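Side-chain contacts in UDP-L-Rhamnose Synthase (Acanthamoeba polyphaga mimivirus, PDB 7JID), which makes UDP-L-rhamnose, probably as an NADP-dependent oxidoreductase, and binds NADP and UDP-rhamnose: residues His103-Gly108 and Asp204-Lys209; Arg54-Ile59 and Pro200-Met205; Leu149-Phe152 and Leu158-Arg161; Asn208-Thr213 and Gln268-Asp273. One frame throughout, in Å; residues are numbered along the deposited sequence.

Interaction 1 of 4, residues His103-Gly108 and Asp204-Lys209; sequences HLTYLG and DMARNK. With NAP (NADP nicotinamide-adenine-dinucleotide phosphate), chain D.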
# COMPACT_ATOMS: atom_id res chain seq x y z
N HIS A 103 2.15 22.76 4.97
CA HIS A 103 3.12 21.82 5.59
C HIS A 103 2.35 20.70 6.31
O HIS A 103 1.43 21.00 7.08
CB HIS A 103 4.02 22.59 6.55
CG HIS A 103 5.01 21.72 7.24
ND1 HIS A 103 4.67 20.97 8.35
CD2 HIS A 103 6.29 21.48 6.96
CE1 HIS A 103 5.73 20.27 8.71
NE2 HIS A 103 6.75 20.56 7.89
N LEU A 104 2.77 19.45 6.09
CA LEU A 104 2.20 18.26 6.75
C LEU A 104 3.28 17.62 7.61
O LEU A 104 4.36 17.37 7.09
CB LEU A 104 1.71 17.27 5.70
CG LEU A 104 1.23 15.90 6.21
CD1 LEU A 104 0.02 16.07 7.10
CD2 LEU A 104 0.91 15.03 5.03
N THR A 105 2.93 17.34 8.86
CA THR A 105 3.70 16.43 9.73
C THR A 105 2.98 15.08 9.72
O THR A 105 1.86 15.02 10.19
CB THR A 105 3.88 16.98 11.15
OG1 THR A 105 4.44 18.30 11.08
CG2 THR A 105 4.77 16.07 11.96
N TYR A 106 3.69 14.06 9.28
CA TYR A 106 3.25 12.65 9.33
C TYR A 106 4.03 11.94 10.44
O TYR A 106 5.22 11.79 10.35
CB TYR A 106 3.42 11.98 7.97
CG TYR A 106 3.36 10.47 8.05
CD1 TYR A 106 2.17 9.83 8.39
CD2 TYR A 106 4.47 9.73 7.74
CE1 TYR A 106 2.14 8.45 8.49
CE2 TYR A 106 4.45 8.35 7.84
CZ TYR A 106 3.26 7.72 8.16
OH TYR A 106 3.18 6.36 8.31
N LEU A 107 3.32 11.49 11.47
CA LEU A 107 3.97 10.67 12.54
C LEU A 107 3.99 9.22 12.08
O LEU A 107 2.91 8.60 12.01
CB LEU A 107 3.25 10.82 13.87
CG LEU A 107 4.08 10.33 15.07
CD1 LEU A 107 5.45 10.97 15.14
CD2 LEU A 107 3.33 10.60 16.37
N GLY A 108 5.16 8.77 11.59
CA GLY A 108 5.37 7.40 11.11
C GLY A 108 6.02 6.54 12.17
O GLY A 108 5.78 6.67 13.37
N ASP A 204 8.09 22.05 17.33
CA ASP A 204 9.07 23.06 16.88
C ASP A 204 9.36 22.86 15.38
O ASP A 204 9.39 23.82 14.61
CB ASP A 204 10.33 23.06 17.75
CG ASP A 204 11.22 24.26 17.48
OD1 ASP A 204 10.75 25.39 17.84
OD2 ASP A 204 12.31 24.09 16.85
N MET A 205 9.69 21.64 14.98
CA MET A 205 9.96 21.28 13.58
C MET A 205 8.78 21.66 12.65
O MET A 205 9.05 22.25 11.60
CB MET A 205 10.26 19.78 13.49
CG MET A 205 11.60 19.46 14.04
SD MET A 205 11.84 17.65 14.09
CE MET A 205 12.71 17.49 12.53
N ALA A 206 7.53 21.39 13.04
CA ALA A 206 6.30 21.69 12.27
C ALA A 206 6.13 23.22 12.25
O ALA A 206 5.98 23.79 11.15
CB ALA A 206 5.10 21.02 12.89
N ARG A 207 6.36 23.89 13.37
CA ARG A 207 6.32 25.38 13.39
C ARG A 207 7.32 25.93 12.37
O ARG A 207 7.00 26.94 11.64
CB ARG A 207 6.58 25.89 14.81
CG ARG A 207 6.54 27.40 14.90
CD ARG A 207 6.62 27.81 16.33
NE ARG A 207 5.31 27.71 16.96
CZ ARG A 207 4.99 26.89 17.93
NH1 ARG A 207 5.87 26.05 18.43
NH2 ARG A 207 3.77 26.94 18.43
N ASN A 208 8.50 25.32 12.28
CA ASN A 208 9.60 25.80 11.41
C ASN A 208 9.40 25.41 9.95
O ASN A 208 10.26 25.76 9.16
CB ASN A 208 10.97 25.34 11.90
CG ASN A 208 11.39 26.00 13.19
OD1 ASN A 208 10.82 27.02 13.60
ND2 ASN A 208 12.34 25.39 13.90
N LYS A 209 8.42 24.56 9.65
CA LYS A 209 8.14 23.99 8.30
C LYS A 209 9.33 23.13 7.88
O LYS A 209 9.58 22.99 6.70
CB LYS A 209 7.75 25.09 7.30
CG LYS A 209 6.44 25.75 7.65
CD LYS A 209 6.11 27.02 6.86
CE LYS A 209 5.98 26.81 5.38
NZ LYS A 209 5.22 27.94 4.78
PA NAP D . -4.37 5.65 18.62
O1A NAP D . -4.64 6.08 20.05
O2A NAP D . -5.04 4.42 18.10
O5B NAP D . -4.77 6.94 17.79
C5B NAP D . -4.98 6.85 16.38
C4B NAP D . -6.04 7.80 15.85
O4B NAP D . -6.09 7.79 14.43
C3B NAP D . -7.40 7.36 16.39
O3B NAP D . -7.96 8.58 16.93
C2B NAP D . -8.11 6.90 15.12
O2B NAP D . -9.45 7.31 15.18
C1B NAP D . -7.43 7.68 14.00
N9A NAP D . -7.51 7.16 12.65
C8A NAP D . -7.09 5.97 12.22
N7A NAP D . -7.28 5.86 10.90
C5A NAP D . -7.84 7.00 10.48
C6A NAP D . -8.30 7.47 9.23
N6A NAP D . -8.19 6.69 8.18
N1A NAP D . -8.86 8.73 9.21
C2A NAP D . -8.92 9.47 10.33
N3A NAP D . -8.52 9.10 11.56
C4A NAP D . -7.96 7.87 11.64
O3 NAP D . -2.82 5.45 18.24
PN NAP D . -1.57 6.40 18.67
O1N NAP D . -0.70 5.38 19.39
O2N NAP D . -1.91 7.74 19.16
O5D NAP D . -0.85 6.52 17.27
C5D NAP D . -0.92 7.54 16.28
C4D NAP D . -0.39 6.93 14.94
O4D NAP D . 0.71 7.68 14.54
C3D NAP D . 0.12 5.53 15.21
O3D NAP D . 0.41 4.79 13.96
C2D NAP D . 1.29 6.03 16.09
O2D NAP D . 2.37 5.13 16.38
C1D NAP D . 1.81 7.21 15.32
P2B NAP D . -10.64 6.27 15.09
O1X NAP D . -10.79 5.60 16.39
O2X NAP D . -11.76 7.31 14.88
O3X NAP D . -10.50 5.27 13.94

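Interaction 2 of 4, residues Arg54-Ile59 and Pro200-Met205; sequences RVMSFI and PVMIDM. With NAP (NADP nicotinamide-adenine-dinucleotide phosphate), chain D.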
# COMPACT_ATOMS: atom_id res chain seq x y z
N ARG A 54 -0.97 24.64 9.24
CA ARG A 54 -0.24 23.38 9.45
C ARG A 54 -1.27 22.26 9.49
O ARG A 54 -2.33 22.44 10.13
CB ARG A 54 0.54 23.39 10.77
CG ARG A 54 1.65 24.43 10.91
CD ARG A 54 2.74 24.34 9.85
NE ARG A 54 3.77 25.32 10.17
CZ ARG A 54 3.75 26.60 9.75
NH1 ARG A 54 2.75 27.02 8.98
NH2 ARG A 54 4.68 27.45 10.15
N VAL A 55 -0.91 21.11 8.94
CA VAL A 55 -1.68 19.85 9.12
C VAL A 55 -0.77 18.83 9.81
O VAL A 55 0.42 18.76 9.48
CB VAL A 55 -2.22 19.36 7.77
CG1 VAL A 55 -2.96 18.04 7.91
CG2 VAL A 55 -3.12 20.41 7.14
N MET A 56 -1.34 18.08 10.72
CA MET A 56 -0.58 16.95 11.34
C MET A 56 -1.41 15.68 11.28
O MET A 56 -2.63 15.74 11.44
CB MET A 56 -0.17 17.24 12.78
CG MET A 56 0.44 18.63 13.00
SD MET A 56 1.13 18.88 14.67
CE MET A 56 2.75 18.16 14.37
N SER A 57 -0.72 14.57 11.11
CA SER A 57 -1.29 13.22 11.02
C SER A 57 -0.79 12.37 12.20
O SER A 57 0.41 12.02 12.23
CB SER A 57 -0.96 12.55 9.72
OG SER A 57 -1.53 11.24 9.69
N PHE A 58 -1.71 12.01 13.08
CA PHE A 58 -1.49 11.05 14.19
C PHE A 58 -2.41 9.86 14.03
O PHE A 58 -3.02 9.45 15.02
CB PHE A 58 -1.62 11.75 15.53
CG PHE A 58 -0.72 12.95 15.64
CD1 PHE A 58 0.65 12.79 15.59
CD2 PHE A 58 -1.25 14.23 15.67
CE1 PHE A 58 1.51 13.88 15.63
CE2 PHE A 58 -0.39 15.32 15.74
CZ PHE A 58 0.97 15.15 15.68
N ILE A 59 -2.52 9.36 12.80
CA ILE A 59 -3.51 8.31 12.48
C ILE A 59 -2.77 7.00 12.26
O ILE A 59 -1.60 6.98 11.81
CB ILE A 59 -4.42 8.63 11.29
CG1 ILE A 59 -3.63 8.59 9.97
CG2 ILE A 59 -5.15 9.95 11.52
CD1 ILE A 59 -4.45 8.85 8.73
N PRO A 200 7.54 18.33 22.11
CA PRO A 200 7.92 19.72 21.87
C PRO A 200 8.84 19.93 20.68
O PRO A 200 8.73 20.93 20.01
CB PRO A 200 8.64 20.08 23.18
CG PRO A 200 7.95 19.22 24.21
CD PRO A 200 7.77 17.90 23.48
N VAL A 201 9.77 19.00 20.46
CA VAL A 201 10.69 19.06 19.31
C VAL A 201 9.85 18.92 18.03
O VAL A 201 10.11 19.67 17.07
CB VAL A 201 11.75 17.97 19.46
CG1 VAL A 201 12.56 17.79 18.23
CG2 VAL A 201 12.67 18.21 20.66
N MET A 202 8.91 17.97 18.02
CA MET A 202 8.11 17.70 16.80
C MET A 202 7.33 18.99 16.47
O MET A 202 7.31 19.38 15.30
CB MET A 202 7.15 16.53 17.01
CG MET A 202 6.08 16.50 15.95
SD MET A 202 5.08 15.06 16.05
CE MET A 202 4.23 15.40 17.56
N ILE A 203 6.72 19.59 17.48
CA ILE A 203 5.93 20.85 17.30
C ILE A 203 6.87 21.93 16.77
O ILE A 203 6.46 22.71 15.88
CB ILE A 203 5.23 21.27 18.61
CG1 ILE A 203 4.08 20.32 18.91
CG2 ILE A 203 4.75 22.72 18.50
CD1 ILE A 203 3.41 20.51 20.22
N ASP A 204 8.09 22.05 17.33
CA ASP A 204 9.07 23.06 16.88
C ASP A 204 9.36 22.86 15.38
O ASP A 204 9.39 23.82 14.61
CB ASP A 204 10.33 23.06 17.75
CG ASP A 204 11.22 24.26 17.48
OD1 ASP A 204 10.75 25.39 17.84
OD2 ASP A 204 12.31 24.09 16.85
N MET A 205 9.69 21.64 14.98
CA MET A 205 9.96 21.28 13.58
C MET A 205 8.78 21.66 12.65
O MET A 205 9.05 22.25 11.60
CB MET A 205 10.26 19.78 13.49
CG MET A 205 11.60 19.46 14.04
SD MET A 205 11.84 17.65 14.09
CE MET A 205 12.71 17.49 12.53
PA NAP D . -4.37 5.65 18.62
O1A NAP D . -4.64 6.08 20.05
O2A NAP D . -5.04 4.42 18.10
O5B NAP D . -4.77 6.94 17.79
C5B NAP D . -4.98 6.85 16.38
C4B NAP D . -6.04 7.80 15.85
O4B NAP D . -6.09 7.79 14.43
C3B NAP D . -7.40 7.36 16.39
O3B NAP D . -7.96 8.58 16.93
C2B NAP D . -8.11 6.90 15.12
O2B NAP D . -9.45 7.31 15.18
C1B NAP D . -7.43 7.68 14.00
N9A NAP D . -7.51 7.16 12.65
C8A NAP D . -7.09 5.97 12.22
N7A NAP D . -7.28 5.86 10.90
C5A NAP D . -7.84 7.00 10.48
C6A NAP D . -8.30 7.47 9.23
N6A NAP D . -8.19 6.69 8.18
N1A NAP D . -8.86 8.73 9.21
C2A NAP D . -8.92 9.47 10.33
N3A NAP D . -8.52 9.10 11.56
C4A NAP D . -7.96 7.87 11.64
O3 NAP D . -2.82 5.45 18.24
PN NAP D . -1.57 6.40 18.67
O1N NAP D . -0.70 5.38 19.39
O2N NAP D . -1.91 7.74 19.16
O5D NAP D . -0.85 6.52 17.27
C5D NAP D . -0.92 7.54 16.28
C4D NAP D . -0.39 6.93 14.94
O4D NAP D . 0.71 7.68 14.54
C3D NAP D . 0.12 5.53 15.21
O3D NAP D . 0.41 4.79 13.96
C2D NAP D . 1.29 6.03 16.09
O2D NAP D . 2.37 5.13 16.38
C1D NAP D . 1.81 7.21 15.32
P2B NAP D . -10.64 6.27 15.09
O1X NAP D . -10.79 5.60 16.39
O2X NAP D . -11.76 7.31 14.88
O3X NAP D . -10.50 5.27 13.94

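Interaction 3 of 4, residues Leu149-Phe152 and Leu158-Arg161; sequences LMHF and LNLR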
# COMPACT_ATOMS: atom_id res chain seq x y z
N LEU A 149 7.16 5.85 0.47
CA LEU A 149 6.31 6.74 -0.35
C LEU A 149 6.45 8.17 0.14
O LEU A 149 6.44 9.12 -0.69
CB LEU A 149 4.86 6.26 -0.33
CG LEU A 149 4.62 4.99 -1.14
CD1 LEU A 149 3.30 4.34 -0.74
CD2 LEU A 149 4.64 5.31 -2.62
N MET A 150 6.70 8.36 1.43
CA MET A 150 6.83 9.74 1.98
C MET A 150 8.09 10.43 1.45
O MET A 150 8.10 11.67 1.42
CB MET A 150 6.80 9.76 3.50
CG MET A 150 5.45 9.44 4.07
SD MET A 150 4.16 10.66 3.62
CE MET A 150 2.73 9.88 4.36
N HIS A 151 9.08 9.67 1.00
CA HIS A 151 10.34 10.23 0.46
C HIS A 151 10.04 10.93 -0.86
O HIS A 151 10.84 11.78 -1.27
CB HIS A 151 11.40 9.15 0.35
CG HIS A 151 12.05 8.80 1.65
ND1 HIS A 151 11.41 8.02 2.65
CD2 HIS A 151 13.29 9.05 2.13
CE1 HIS A 151 12.23 7.88 3.68
NE2 HIS A 151 13.42 8.42 3.33
N PHE A 152 8.94 10.59 -1.55
CA PHE A 152 8.50 11.33 -2.77
C PHE A 152 7.92 12.71 -2.42
O PHE A 152 7.66 13.49 -3.37
CB PHE A 152 7.46 10.52 -3.55
CG PHE A 152 8.07 9.34 -4.23
CD1 PHE A 152 8.83 9.50 -5.37
CD2 PHE A 152 7.85 8.06 -3.77
CE1 PHE A 152 9.39 8.40 -6.00
CE2 PHE A 152 8.40 6.96 -4.41
CZ PHE A 152 9.21 7.14 -5.51
N LEU A 158 6.92 16.37 6.58
CA LEU A 158 7.82 15.97 7.66
C LEU A 158 7.43 14.54 8.08
O LEU A 158 6.34 14.40 8.66
CB LEU A 158 7.72 16.94 8.83
CG LEU A 158 8.66 16.70 10.02
CD1 LEU A 158 10.11 16.76 9.57
CD2 LEU A 158 8.33 17.68 11.12
N ASN A 159 8.29 13.57 7.84
CA ASN A 159 8.06 12.13 8.14
C ASN A 159 8.89 11.77 9.38
O ASN A 159 10.09 11.56 9.26
CB ASN A 159 8.32 11.31 6.89
CG ASN A 159 8.42 9.84 7.18
OD1 ASN A 159 7.61 9.32 7.95
ND2 ASN A 159 9.35 9.18 6.51
N LEU A 160 8.25 11.64 10.51
CA LEU A 160 8.96 11.39 11.79
C LEU A 160 8.84 9.90 12.16
O LEU A 160 7.71 9.37 12.24
CB LEU A 160 8.43 12.25 12.93
CG LEU A 160 8.58 13.75 12.69
CD1 LEU A 160 8.03 14.52 13.86
CD2 LEU A 160 10.03 14.13 12.37
N ARG A 161 9.96 9.20 12.23
CA ARG A 161 9.96 7.79 12.66
C ARG A 161 10.13 7.63 14.17
O ARG A 161 11.25 7.70 14.72
CB ARG A 161 11.09 7.09 11.90
CG ARG A 161 10.95 7.05 10.39
CD ARG A 161 12.15 6.27 9.91
NE ARG A 161 12.31 6.17 8.49
CZ ARG A 161 13.47 5.99 7.87
NH1 ARG A 161 14.60 6.04 8.55
NH2 ARG A 161 13.47 5.82 6.56

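Interaction 4 of 4, residues Asn208-Thr213 and Gln268-Asp273; sequences NKTTGT and QSLYPD. With EDO (1,2-ethanediol), chain E.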
# COMPACT_ATOMS: atom_id res chain seq x y z
N ASN A 208 8.50 25.32 12.28
CA ASN A 208 9.60 25.80 11.41
C ASN A 208 9.40 25.41 9.95
O ASN A 208 10.26 25.76 9.16
CB ASN A 208 10.97 25.34 11.90
CG ASN A 208 11.39 26.00 13.19
OD1 ASN A 208 10.82 27.02 13.60
ND2 ASN A 208 12.34 25.39 13.90
N LYS A 209 8.42 24.56 9.65
CA LYS A 209 8.14 23.99 8.30
C LYS A 209 9.33 23.13 7.88
O LYS A 209 9.58 22.99 6.70
CB LYS A 209 7.75 25.09 7.30
CG LYS A 209 6.44 25.75 7.65
CD LYS A 209 6.11 27.02 6.86
CE LYS A 209 5.98 26.81 5.38
NZ LYS A 209 5.22 27.94 4.78
N THR A 210 10.05 22.52 8.85
CA THR A 210 11.11 21.55 8.54
C THR A 210 10.43 20.39 7.79
O THR A 210 9.41 19.90 8.32
CB THR A 210 11.84 21.06 9.80
OG1 THR A 210 12.30 22.19 10.53
CG2 THR A 210 12.95 20.10 9.48
N THR A 211 11.04 19.86 6.74
CA THR A 211 10.45 18.75 5.95
C THR A 211 11.48 17.64 5.83
O THR A 211 12.63 17.84 6.24
CB THR A 211 9.89 19.16 4.58
OG1 THR A 211 10.96 19.65 3.75
CG2 THR A 211 8.77 20.15 4.74
N GLY A 212 11.05 16.49 5.31
CA GLY A 212 11.95 15.37 5.09
C GLY A 212 11.69 14.24 6.08
O GLY A 212 10.85 14.40 6.95
N THR A 213 12.51 13.22 6.02
CA THR A 213 12.43 12.08 6.96
C THR A 213 13.40 12.36 8.12
O THR A 213 14.55 12.76 7.87
CB THR A 213 12.72 10.76 6.26
OG1 THR A 213 11.64 10.56 5.33
CG2 THR A 213 12.78 9.59 7.20
N GLN A 268 19.92 15.13 15.79
CA GLN A 268 20.87 15.72 16.78
C GLN A 268 21.52 16.99 16.21
O GLN A 268 21.89 17.84 17.05
CB GLN A 268 21.89 14.68 17.22
CG GLN A 268 21.27 13.62 18.13
CD GLN A 268 22.31 12.61 18.57
OE1 GLN A 268 22.31 11.42 18.19
NE2 GLN A 268 23.23 13.10 19.38
N SER A 269 21.66 17.10 14.88
CA SER A 269 22.24 18.28 14.20
C SER A 269 21.36 19.49 14.45
O SER A 269 21.89 20.62 14.45
CB SER A 269 22.46 18.06 12.74
OG SER A 269 21.21 17.99 12.02
N LEU A 270 20.06 19.28 14.68
CA LEU A 270 19.09 20.39 14.87
C LEU A 270 18.72 20.54 16.34
O LEU A 270 18.38 21.67 16.76
CB LEU A 270 17.85 20.11 14.01
CG LEU A 270 18.07 20.04 12.51
CD1 LEU A 270 16.71 19.88 11.79
CD2 LEU A 270 18.83 21.26 11.97
N TYR A 271 18.72 19.45 17.10
CA TYR A 271 18.22 19.42 18.48
C TYR A 271 19.23 18.66 19.30
O TYR A 271 19.02 17.49 19.62
CB TYR A 271 16.82 18.81 18.52
CG TYR A 271 15.83 19.65 17.77
CD1 TYR A 271 15.26 20.77 18.35
CD2 TYR A 271 15.46 19.32 16.48
CE1 TYR A 271 14.34 21.53 17.66
CE2 TYR A 271 14.56 20.09 15.76
CZ TYR A 271 14.01 21.21 16.35
OH TYR A 271 13.09 21.94 15.64
N PRO A 272 20.37 19.30 19.64
CA PRO A 272 21.41 18.61 20.41
C PRO A 272 21.08 18.34 21.89
O PRO A 272 21.80 17.57 22.48
CB PRO A 272 22.62 19.55 20.21
CG PRO A 272 21.98 20.91 20.08
CD PRO A 272 20.76 20.65 19.21
N ASP A 273 20.01 18.88 22.46
CA ASP A 273 19.75 18.72 23.92
C ASP A 273 18.76 17.57 24.16
O ASP A 273 18.36 17.39 25.32
CB ASP A 273 19.24 20.02 24.57
CG ASP A 273 20.21 21.18 24.43
OD1 ASP A 273 21.42 20.94 24.12
OD2 ASP A 273 19.74 22.32 24.60
C1 EDO E . 15.39 19.76 22.40
O1 EDO E . 15.42 19.02 23.61
C2 EDO E . 16.46 20.77 22.21
O2 EDO E . 17.66 20.33 21.56
O HOH W 1 13.39 22.71 13.00

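Interaction 1 of 4, residues His103-Gly108 and Asp204-Lys209
His103 and Thr105 meet Ala206 and Lys209 where the last turn of helix 195-207 packs on strand 103-109 of a Rossmann-type parallel sheet. Two residues apart, His103 and Thr105 lie on the same face of the strand and direct their side chains at the helix, while Leu104 between them points away. With CG anti to the backbone N (chi1 179°), His103 lays its imidazole across the end of the helix. Ala206 O stands over one face of the ring, offset toward the rim, and CE1 of His103 comes 3.9 Å from Ala206 CA. A further approach is made by His103 CD2, 3.4 Å from Lys209 CA. There the helix terminates in a Schellman motif, with Lys209 at positive phi and its N bonded to Ala206 O at 3.0 Å. Histidine suits this place because its ring carbons lie against Ala206 and Lys209 while NE2 is hydrogen-bonded to Thr210 O. Alanine is small enough to let the backbones approach, the CA atoms of Thr105 and Ala206 being 6.4 Å apart. The hydroxyl of Thr105 is set anti to the carbonyl carbon (chi1 -53°), which turns it at the helix and puts Thr105 OG1 3.3 Å from Ala206 CB.

Interaction 2 of 4, residues Arg54-Ile59 and Pro200-Met205
Met56 of strand 54-57 and Phe58 just past its end face Met202 across a broad backbone gap, the nearest CA atoms, those of Met56 and Ile203, being 9.6 Å apart. Two methionines and an aromatic ring span it. Met202 starts with CG anti to its backbone N (chi1 164°), and this extended start carries SD to the ring of Phe58; the bend at chi3 then swings the methyl CE toward the ring atom CE1. Its SD sits at the edge of the Phe58 ring, 5.1 Å from the centroid and 85° off the normal, a Met-aromatic contact made in the ring plane. The methyl follows, with Met202 CE 3.7 Å from Phe58 CE1. This is the apolar layer of a Rossmann fold, in which helix 195-207 covers the sheet, and Val19 of helix 14-25 borders the same space by touching both Phe58 and Met202. Met56 reaches Met202 tip to tip, its CE 4.0 Å from Met202 CG. Methionine suits these two places because an unbranched chain can bend to fit the surfaces it meets. Beyond the ring, the chain turns to the cofactor: Phe58 O lies 3.1 Å from C5D of the NADP, and the side chain of Ile59 lies against the adenine, with Ile59 CG2 3.5 Å from N3A.

Interaction 3 of 4, residues Leu149-Phe152 and Leu158-Arg161
Met150 and His151, at the end of helix 138-150, touch Asn159 and Arg161 of strand 157-162, within the beta-alpha-beta unit that links neighbouring strands 103-109 and 157-162 of the Rossmann sheet. Van der Waals contact comes first: Met150 CB rests 4.0 Å from Asn159 CB and equally close to Asn159 ND2, while the rest of the methionine bends away at chi2 toward Pro90 and Tyr106. A second group is polar but makes no direct bond. The extended Arg161 crosses the His151 side chain at about a right angle, ring and guanidinium planes 41° apart, and its NH2 arrives at the ring edge, 3.8 Å from His151 CE1. Hydrogen bonds form the third group. His151 ND1 is bonded to the backbone O of Asp147 and NE2 to Glu128 O, consistent with a ring protonated on both nitrogens despite the nearby arginine, Asp147 probably offsetting the charge. The carboxylate of Asp147 forms a salt bridge through OD2 with Arg161 NH2 and a hydrogen bond through OD1 with Asn159 ND2. Asparagine suits the buried strand because its amide can give two hydrogen bonds, the other going to Thr213 OG1 of strand 212-215, and on the arginine NH1 is taken by Asn215 OD1 and Thr127 O.

Interaction 4 of 4, residues Asn208-Thr213 and Gln268-Asp273
The turn from helix 195-207 into strand 212-215 of the Rossmann sheet meets the end of helix 265-270 at the protein surface, where Asn208 and Thr210 face Tyr271 and Leu270. The polar part is bridged by one water. It accepts a bond of 3.0 Å from Asn208 ND2, gives one of 2.8 Å to Tyr271 OH, and lies 2.7 Å from Thr210 OG1, hydrogen-bonded to it. Directly, Asn208 ND2 and Tyr271 OH are 3.9 Å apart, too far for a bond, and the amide and ring come from opposite directions with planes only 9° apart. Three different polar groups thus hold a single water. The phenol is fixed further by its hydrogen bond to Asp204 OD2, which ties it back to helix 195-207, and Thr210 OG1 has a weak bond to Met205 O. Alongside, Thr210 CG2 and Leu270 CD1 make a loose apolar touch at 4.4 Å. Threonine suits this place because its two branches serve both jobs, hydroxyl to water and methyl to leucine. The result is a single-water bridge from the loop after a Rossmann helix, on its way into strand 212-215, to the end of helix 265-270.

How the interactions relate
Along the chain, strand 54-57 opens interaction 2 and strand 103-109 opens interaction 1. Interaction 3 then closes the short helix-to-strand connection of a beta-alpha-beta unit, 149-152 with 158-161, nested inside both longer loops. Helix 195-207 closes interaction 2 first, through 200-205, and interaction 1 just afterwards, through 204-209, so the two loops cross, ending on the shared residues Asp204 and Met205. Interaction 4 begins on 208-213, sharing Asn208 and Lys209 with interaction 1, and closes at 268-273, in series after interactions 2 and 3. Together they connect neighbouring strands 54-57, 103-109, 157-162 and 212-215 with helices 138-150, 195-207 and 265-270, and interactions 1 and 2 both reach the NADP.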